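Local coordinates for protein putative fimbrial subunit (Corynebacterium diphtheriae, PDB 4HSQ) that probably polymerises as the major pilin SpaD to form the shaft of a cell-surface pilus, the present chain comprising its domains D2 and D3, at residues 110-115 with 146-151; 68-73 with 92-97. All coordinates share one frame; numbering follows the deposited sequence.

Contact 1: 110-115 with 146-151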
ATOM      1  N   LYS A 110      -5.680   1.823  -4.827  1.00 11.43           N
ATOM      2  CA  LYS A 110      -6.129   1.605  -6.211  1.00 11.99           C
ATOM      3  C   LYS A 110      -5.089   1.946  -7.242  1.00 17.39           C
ATOM      4  O   LYS A 110      -5.154   1.455  -8.373  1.00 14.33           O
ATOM      5  CB  LYS A 110      -7.361   2.495  -6.544  1.00 15.85           C
ATOM      6  CG  LYS A 110      -8.559   2.349  -5.668  1.00 34.58           C
ATOM      7  CD  LYS A 110      -9.651   3.308  -6.153  1.00 33.92           C
ATOM      8  CE  LYS A 110      -9.716   4.558  -5.320  1.00 46.40           C
ATOM      9  NZ  LYS A 110     -10.796   5.467  -5.783  1.00 58.04           N
ATOM     10  N   GLU A 111      -4.209   2.889  -6.905  1.00 14.17           N
ATOM     11  CA  GLU A 111      -3.198   3.378  -7.833  1.00 13.33           C
ATOM     12  C   GLU A 111      -2.128   4.137  -7.114  1.00 15.35           C
ATOM     13  O   GLU A 111      -2.329   4.557  -5.975  1.00 14.98           O
ATOM     14  CB  GLU A 111      -3.868   4.353  -8.848  1.00 14.59           C
ATOM     15  CG  GLU A 111      -4.480   5.585  -8.204  1.00 17.60           C
ATOM     16  CD  GLU A 111      -5.032   6.617  -9.166  1.00 43.72           C
ATOM     17  OE1 GLU A 111      -4.540   6.704 -10.318  1.00 33.06           O
ATOM     18  OE2 GLU A 111      -5.924   7.384  -8.737  1.00 48.34           O
ATOM     19  N   VAL A 112      -1.005   4.358  -7.793  1.00 11.10           N
ATOM     20  CA  VAL A 112       0.057   5.183  -7.237  1.00 11.80           C
ATOM     21  C   VAL A 112      -0.449   6.633  -7.149  1.00 14.56           C
ATOM     22  O   VAL A 112      -0.312   7.276  -6.118  1.00 15.48           O
ATOM     23  CB  VAL A 112       1.334   5.043  -8.107  1.00 13.54           C
ATOM     24  CG1 VAL A 112       2.372   6.127  -7.780  1.00 13.85           C
ATOM     25  CG2 VAL A 112       1.928   3.648  -7.960  1.00 12.46           C
ATOM     26  N   GLY A 113      -1.044   7.128  -8.219  1.00 14.71           N
ATOM     27  CA  GLY A 113      -1.497   8.521  -8.209  1.00 14.49           C
ATOM     28  C   GLY A 113      -0.350   9.503  -8.400  1.00 18.92           C
ATOM     29  O   GLY A 113       0.675   9.173  -9.009  1.00 17.38           O
ATOM     30  N   ASN A 114      -0.501  10.713  -7.855  1.00 16.93           N
ATOM     31  CA  ASN A 114       0.457  11.798  -8.127  1.00 17.24           C
ATOM     32  C   ASN A 114       1.614  11.937  -7.146  1.00 18.67           C
ATOM     33  O   ASN A 114       2.509  12.749  -7.385  1.00 16.86           O
ATOM     34  CB  ASN A 114      -0.297  13.117  -8.289  1.00 19.11           C
ATOM     35  CG  ASN A 114      -1.119  13.170  -9.573  1.00 50.46           C
ATOM     36  OD1 ASN A 114      -0.856  12.471 -10.563  1.00 43.97           O
ATOM     37  ND2 ASN A 114      -2.127  14.022  -9.595  1.00 52.64           N
ATOM     38  N   THR A 115       1.663  11.095  -6.090  1.00 14.95           N
ATOM     39  CA  THR A 115       2.801  11.062  -5.167  1.00 14.69           C
ATOM     40  C   THR A 115       3.050   9.601  -4.842  1.00 16.97           C
ATOM     41  O   THR A 115       2.089   8.824  -4.745  1.00 15.06           O
ATOM     42  CB  THR A 115       2.547  11.889  -3.863  1.00 21.62           C
ATOM     43  OG1 THR A 115       1.402  11.364  -3.175  1.00 20.41           O
ATOM     44  CG2 THR A 115       2.404  13.413  -4.112  1.00 22.03           C
ATOM     45  N   HIS A 146       4.283   3.757  -2.760  1.00 12.30           N
ATOM     46  CA  HIS A 146       4.190   2.904  -3.948  1.00 11.03           C
ATOM     47  C   HIS A 146       4.667   3.684  -5.119  1.00 15.12           C
ATOM     48  O   HIS A 146       4.441   4.885  -5.157  1.00 14.48           O
ATOM     49  CB  HIS A 146       2.756   2.398  -4.206  1.00 10.68           C
ATOM     50  CG  HIS A 146       2.275   1.358  -3.228  1.00 12.56           C
ATOM     51  ND1 HIS A 146       1.778   1.714  -1.990  1.00 13.53           N
ATOM     52  CD2 HIS A 146       2.208   0.006  -3.355  1.00 12.55           C
ATOM     53  CE1 HIS A 146       1.436   0.580  -1.399  1.00 12.86           C
ATOM     54  NE2 HIS A 146       1.680  -0.474  -2.184  1.00 12.86           N
ATOM     55  N   GLY A 147       5.215   3.006  -6.120  1.00 11.07           N
ATOM     56  CA  GLY A 147       5.657   3.697  -7.325  1.00  9.85           C
ATOM     57  C   GLY A 147       5.291   2.917  -8.557  1.00 12.18           C
ATOM     58  O   GLY A 147       4.912   1.743  -8.476  1.00 11.08           O
ATOM     59  N   LYS A 148       5.360   3.575  -9.693  1.00 10.08           N
ATOM     60  CA  LYS A 148       5.101   2.894 -10.969  1.00  9.33           C
ATOM     61  C   LYS A 148       6.392   2.339 -11.545  1.00 14.78           C
ATOM     62  O   LYS A 148       7.448   2.941 -11.392  1.00 14.57           O
ATOM     63  CB  LYS A 148       4.478   3.861 -11.964  1.00 10.75           C
ATOM     64  CG  LYS A 148       3.112   4.320 -11.510  1.00 13.03           C
ATOM     65  CD  LYS A 148       2.357   4.953 -12.684  1.00 23.62           C
ATOM     66  CE  LYS A 148       1.859   6.332 -12.366  1.00 43.60           C
ATOM     67  NZ  LYS A 148       1.334   6.996 -13.587  1.00 53.37           N
ATOM     68  N   LEU A 149       6.298   1.197 -12.222  1.00 12.05           N
ATOM     69  CA  LEU A 149       7.429   0.594 -12.871  1.00 12.68           C
ATOM     70  C   LEU A 149       7.148   0.558 -14.372  1.00 18.79           C
ATOM     71  O   LEU A 149       6.281  -0.187 -14.814  1.00 18.01           O
ATOM     72  CB  LEU A 149       7.756  -0.809 -12.316  1.00 12.40           C
ATOM     73  CG  LEU A 149       8.891  -1.550 -13.065  1.00 16.03           C
ATOM     74  CD1 LEU A 149      10.224  -0.765 -12.986  1.00 14.21           C
ATOM     75  CD2 LEU A 149       9.054  -2.958 -12.546  1.00 17.53           C
ATOM     76  N   LYS A 150       7.868   1.391 -15.136  1.00 14.98           N
ATOM     77  CA  LYS A 150       7.713   1.443 -16.586  1.00 14.87           C
ATOM     78  C   LYS A 150       8.872   0.692 -17.218  1.00 18.42           C
ATOM     79  O   LYS A 150      10.037   0.960 -16.906  1.00 17.42           O
ATOM     80  CB  LYS A 150       7.686   2.916 -17.054  1.00 16.10           C
ATOM     81  CG  LYS A 150       7.613   3.101 -18.555  1.00 17.37           C
ATOM     82  CD  LYS A 150       7.629   4.590 -18.917  1.00 16.74           C
ATOM     83  CE  LYS A 150       7.615   4.726 -20.424  1.00 29.34           C
ATOM     84  NZ  LYS A 150       7.327   6.109 -20.867  1.00 41.70           N
ATOM     85  N   VAL A 151       8.558  -0.230 -18.121  1.00 15.87           N
ATOM     86  CA  VAL A 151       9.570  -0.991 -18.828  1.00 16.47           C
ATOM     87  C   VAL A 151       9.598  -0.544 -20.285  1.00 21.06           C
ATOM     88  O   VAL A 151       8.544  -0.430 -20.893  1.00 18.52           O
ATOM     89  CB  VAL A 151       9.324  -2.512 -18.680  1.00 21.12           C
ATOM     90  CG1 VAL A 151      10.251  -3.324 -19.583  1.00 21.14           C
ATOM     91  CG2 VAL A 151       9.502  -2.927 -17.223  1.00 21.50           C
TER

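Contact 2: 68-73 with 92-97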
ATOM      1  N   THR A  68     -20.082  -7.225  15.541  1.00 19.36           N
ATOM      2  CA  THR A  68     -20.662  -6.199  14.656  1.00 19.12           C
ATOM      3  C   THR A  68     -21.895  -5.495  15.259  1.00 22.34           C
ATOM      4  O   THR A  68     -22.207  -4.412  14.808  1.00 23.66           O
ATOM      5  CB  THR A  68     -20.971  -6.764  13.277  1.00 21.31           C
ATOM      6  OG1 THR A  68     -21.972  -7.769  13.442  1.00 20.10           O
ATOM      7  CG2 THR A  68     -19.712  -7.306  12.574  1.00 22.08           C
ATOM      8  N   SER A  69     -22.524  -6.027  16.326  1.00 16.92           N
ATOM      9  CA  SER A  69     -23.618  -5.308  16.982  1.00 17.12           C
ATOM     10  C   SER A  69     -23.069  -4.229  17.924  1.00 20.11           C
ATOM     11  O   SER A  69     -23.822  -3.355  18.358  1.00 18.62           O
ATOM     12  CB  SER A  69     -24.513  -6.265  17.771  1.00 20.28           C
ATOM     13  OG  SER A  69     -25.225  -7.086  16.858  1.00 25.34           O
ATOM     14  N   ASP A  70     -21.753  -4.292  18.224  1.00 18.23           N
ATOM     15  CA  ASP A  70     -21.088  -3.396  19.170  1.00 17.12           C
ATOM     16  C   ASP A  70     -20.605  -2.096  18.538  1.00 20.38           C
ATOM     17  O   ASP A  70     -20.192  -1.183  19.264  1.00 21.22           O
ATOM     18  CB  ASP A  70     -19.926  -4.116  19.857  1.00 18.38           C
ATOM     19  CG  ASP A  70     -20.363  -5.289  20.719  1.00 23.71           C
ATOM     20  OD1 ASP A  70     -21.439  -5.198  21.354  1.00 23.09           O
ATOM     21  OD2 ASP A  70     -19.615  -6.276  20.789  1.00 26.12           O
ATOM     22  N   TYR A  71     -20.672  -1.984  17.208  1.00 15.95           N
ATOM     23  CA  TYR A  71     -20.237  -0.776  16.532  1.00 15.19           C
ATOM     24  C   TYR A  71     -20.966  -0.610  15.194  1.00 18.88           C
ATOM     25  O   TYR A  71     -21.510  -1.574  14.657  1.00 17.84           O
ATOM     26  CB  TYR A  71     -18.699  -0.770  16.316  1.00 15.47           C
ATOM     27  CG  TYR A  71     -18.177  -1.913  15.455  1.00 15.73           C
ATOM     28  CD1 TYR A  71     -18.107  -1.796  14.066  1.00 17.63           C
ATOM     29  CD2 TYR A  71     -17.733  -3.101  16.034  1.00 15.96           C
ATOM     30  CE1 TYR A  71     -17.639  -2.846  13.270  1.00 17.62           C
ATOM     31  CE2 TYR A  71     -17.254  -4.157  15.249  1.00 16.29           C
ATOM     32  CZ  TYR A  71     -17.198  -4.018  13.869  1.00 22.03           C
ATOM     33  OH  TYR A  71     -16.714  -5.033  13.078  1.00 21.53           O
ATOM     34  N   THR A  72     -20.975   0.606  14.666  1.00 14.08           N
ATOM     35  CA  THR A  72     -21.522   0.789  13.321  1.00 13.67           C
ATOM     36  C   THR A  72     -20.348   1.210  12.469  1.00 17.45           C
ATOM     37  O   THR A  72     -19.376   1.767  12.996  1.00 17.35           O
ATOM     38  CB  THR A  72     -22.675   1.800  13.255  1.00 18.19           C
ATOM     39  OG1 THR A  72     -22.166   3.089  13.570  1.00 20.40           O
ATOM     40  CG2 THR A  72     -23.858   1.445  14.146  1.00 17.04           C
ATOM     41  N   VAL A  73     -20.429   0.930  11.168  1.00 14.63           N
ATOM     42  CA  VAL A  73     -19.448   1.359  10.169  1.00 15.48           C
ATOM     43  C   VAL A  73     -20.213   2.160   9.160  1.00 18.57           C
ATOM     44  O   VAL A  73     -21.261   1.702   8.692  1.00 18.44           O
ATOM     45  CB  VAL A  73     -18.693   0.177   9.483  1.00 20.77           C
ATOM     46  CG1 VAL A  73     -17.474   0.690   8.699  1.00 20.39           C
ATOM     47  CG2 VAL A  73     -18.252  -0.870  10.494  1.00 21.16           C
ATOM     48  N   LEU A  92     -20.632   0.068  23.904  1.00 18.83           N
ATOM     49  CA  LEU A  92     -20.199   0.936  25.012  1.00 19.74           C
ATOM     50  C   LEU A  92     -20.318   0.216  26.372  1.00 27.39           C
ATOM     51  O   LEU A  92     -19.458   0.418  27.222  1.00 27.11           O
ATOM     52  CB  LEU A  92     -20.983   2.248  25.017  1.00 19.21           C
ATOM     53  CG  LEU A  92     -20.775   3.197  23.831  1.00 23.36           C
ATOM     54  CD1 LEU A  92     -21.917   4.188  23.753  1.00 23.48           C
ATOM     55  CD2 LEU A  92     -19.410   3.891  23.885  1.00 23.39           C
ATOM     56  N   LYS A  93     -21.303  -0.699  26.535  1.00 26.75           N
ATOM     57  CA  LYS A  93     -21.474  -1.508  27.751  1.00 27.36           C
ATOM     58  C   LYS A  93     -20.288  -2.457  27.979  1.00 32.59           C
ATOM     59  O   LYS A  93     -20.005  -2.808  29.121  1.00 33.82           O
ATOM     60  CB  LYS A  93     -22.762  -2.341  27.672  1.00 30.55           C
ATOM     61  CG  LYS A  93     -24.046  -1.567  27.908  1.00 48.10           C
ATOM     62  CD  LYS A  93     -25.256  -2.512  27.900  1.00 59.33           C
ATOM     63  CE  LYS A  93     -26.579  -1.791  27.746  1.00 70.14           C
ATOM     64  NZ  LYS A  93     -26.827  -1.351  26.342  1.00 78.47           N
ATOM     65  N   LYS A  94     -19.616  -2.895  26.898  1.00 27.44           N
ATOM     66  CA  LYS A  94     -18.495  -3.826  26.995  1.00 26.83           C
ATOM     67  C   LYS A  94     -17.182  -3.103  27.297  1.00 29.22           C
ATOM     68  O   LYS A  94     -16.169  -3.761  27.548  1.00 28.45           O
ATOM     69  CB  LYS A  94     -18.356  -4.650  25.696  1.00 27.73           C
ATOM     70  CG  LYS A  94     -19.539  -5.550  25.405  1.00 31.08           C
ATOM     71  CD  LYS A  94     -19.237  -6.485  24.243  1.00 34.12           C
ATOM     72  CE  LYS A  94     -20.442  -7.305  23.861  1.00 43.13           C
ATOM     73  NZ  LYS A  94     -20.181  -8.103  22.627  1.00 46.48           N
ATOM     74  N   VAL A  95     -17.182  -1.763  27.267  1.00 25.06           N
ATOM     75  CA  VAL A  95     -15.950  -0.996  27.506  1.00 24.97           C
ATOM     76  C   VAL A  95     -15.746  -0.805  29.000  1.00 29.16           C
ATOM     77  O   VAL A  95     -16.647  -0.329  29.684  1.00 28.30           O
ATOM     78  CB  VAL A  95     -15.911   0.359  26.744  1.00 28.01           C
ATOM     79  CG1 VAL A  95     -14.556   1.060  26.927  1.00 27.63           C
ATOM     80  CG2 VAL A  95     -16.211   0.155  25.256  1.00 27.45           C
ATOM     81  N   LYS A  96     -14.557  -1.184  29.498  1.00 26.64           N
ATOM     82  CA  LYS A  96     -14.210  -1.026  30.918  1.00 27.11           C
ATOM     83  C   LYS A  96     -13.367   0.229  31.068  1.00 28.35           C
ATOM     84  O   LYS A  96     -12.659   0.602  30.143  1.00 28.13           O
ATOM     85  CB  LYS A  96     -13.488  -2.265  31.497  1.00 29.74           C
ATOM     86  CG  LYS A  96     -14.120  -3.636  31.174  1.00 39.43           C
ATOM     87  CD  LYS A  96     -15.359  -3.967  32.006  1.00 53.64           C
ATOM     88  CE  LYS A  96     -16.207  -5.056  31.380  1.00 61.95           C
ATOM     89  NZ  LYS A  96     -17.526  -4.536  30.913  1.00 61.09           N
ATOM     90  N   SER A  97     -13.488   0.911  32.208  1.00 25.38           N
ATOM     91  CA  SER A  97     -12.764   2.153  32.518  1.00 24.45           C
ATOM     92  C   SER A  97     -11.269   2.050  32.184  1.00 29.88           C
ATOM     93  O   SER A  97     -10.613   1.083  32.576  1.00 30.90           O
ATOM     94  CB  SER A  97     -12.953   2.513  33.989  1.00 27.62           C
ATOM     95  OG  SER A  97     -12.020   3.500  34.385  1.00 31.43           O
TER

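Contact 1: 110-115 with 146-151
Val-112 pushes both of its methyl groups against the start of 146-151, where a loop of the N-terminal Sgo0707 N2-type domain meets the long strand 142-155 that runs on into the prealbumin-like (CnaB-type) domain. The contact therefore lies at the junction of two beta domains, and one branched side chain carries the first domain's share of it. The two methyls divide the work. Val-112 CG2 stands over the face of the Gly-147 carbonyl group, 3.5 Å from Gly-147 C. Val-112 CG1 lies anti to the backbone N (chi1 166°) and is thereby swung to the carbonyl oxygen O of His-146, 3.6 Å away. Two neighbours flank the valine there. His-146 offers its CB, 4.0 Å from Val-112 CG2, while its imidazole leads off elsewhere, NE2 bonding Gln-15 O and the ring meeting His-206 edge to face. From the next position but one, Lys-148 brings its aliphatic stem alongside the valine before its chain bends about CG–CD (chi3 -126°). The contact is made by van der Waals packing alone, methyls on main chain and on the lysine stem; no hydrogen bond crosses between the segments. Polar anchors lie around it instead: Val-112 N donates to Asp-203 OD1 on strand 199-206, and Val-112 O receives Arg-50 and Arg-109, so the loop is gripped from both domains. Lys-148 also packs on Thr-264, a ligand of the bound calcium ion, placing this junction close to the metal site. The stem of Lys-148 makes its closest approach through CG, 3.8 Å from Val-112 CG2.

Contact 2: 68-73 with 92-97
A single salt bridge, Asp-70 with Lys-94, joins the turn leading into edge strand 71-73 to the region of the short helix 89-93, within the Sgo0707 N2-type beta domain. The tight part is confined to these two side chains, which cross at about a right angle. Asp-70 OD2 receives Lys-94 NZ at 2.7 Å through its syn lone pair, on the side of OD1, yet Asp-70 OD1 itself stays 3.4 Å from Lys-94 NZ, so one oxygen bears the bond. Beyond CG the lysine is fully extended (chi2 -171°, chi3 -175°, chi4 174°), which carries its ammonium out to the carboxylate. OD2 also accepts Gly-67 N, and this second bond steadies the carboxylate within its own turn. Asp-70 is buried, its side chain also touching that of Glu-90 in helix 89-93, whereas the lysine is partly exposed and rests on Leu-66. Around this pair the contact is loose: Ser-69 and Lys-93 lie at the solvent side without touching across it. Even the methylene next to the ammonium is near the acid, Lys-94 CE lying 3.3 Å from Asp-70 OD2.

The two contacts sit about 39 Å apart between centres and follow one another along the chain, contact 2 closing before contact 1 begins. Both reach the same mixed sheet, through the segment that leads into strand 71-73 in contact 2 and through strand 142-155 in contact 1, but at different depths. Contact 1 is buried, its centre about 11 Å from that of the chain, and joins the two domains by van der Waals packing of a valine on backbone and a lysine stem, its polar bonds being made to residues outside the pair of segments. Contact 2, its centre about 29 Å from that of the chain, is only partly buried and internal to the first domain, and its cross-segment link is one salt bridge between opposite charges.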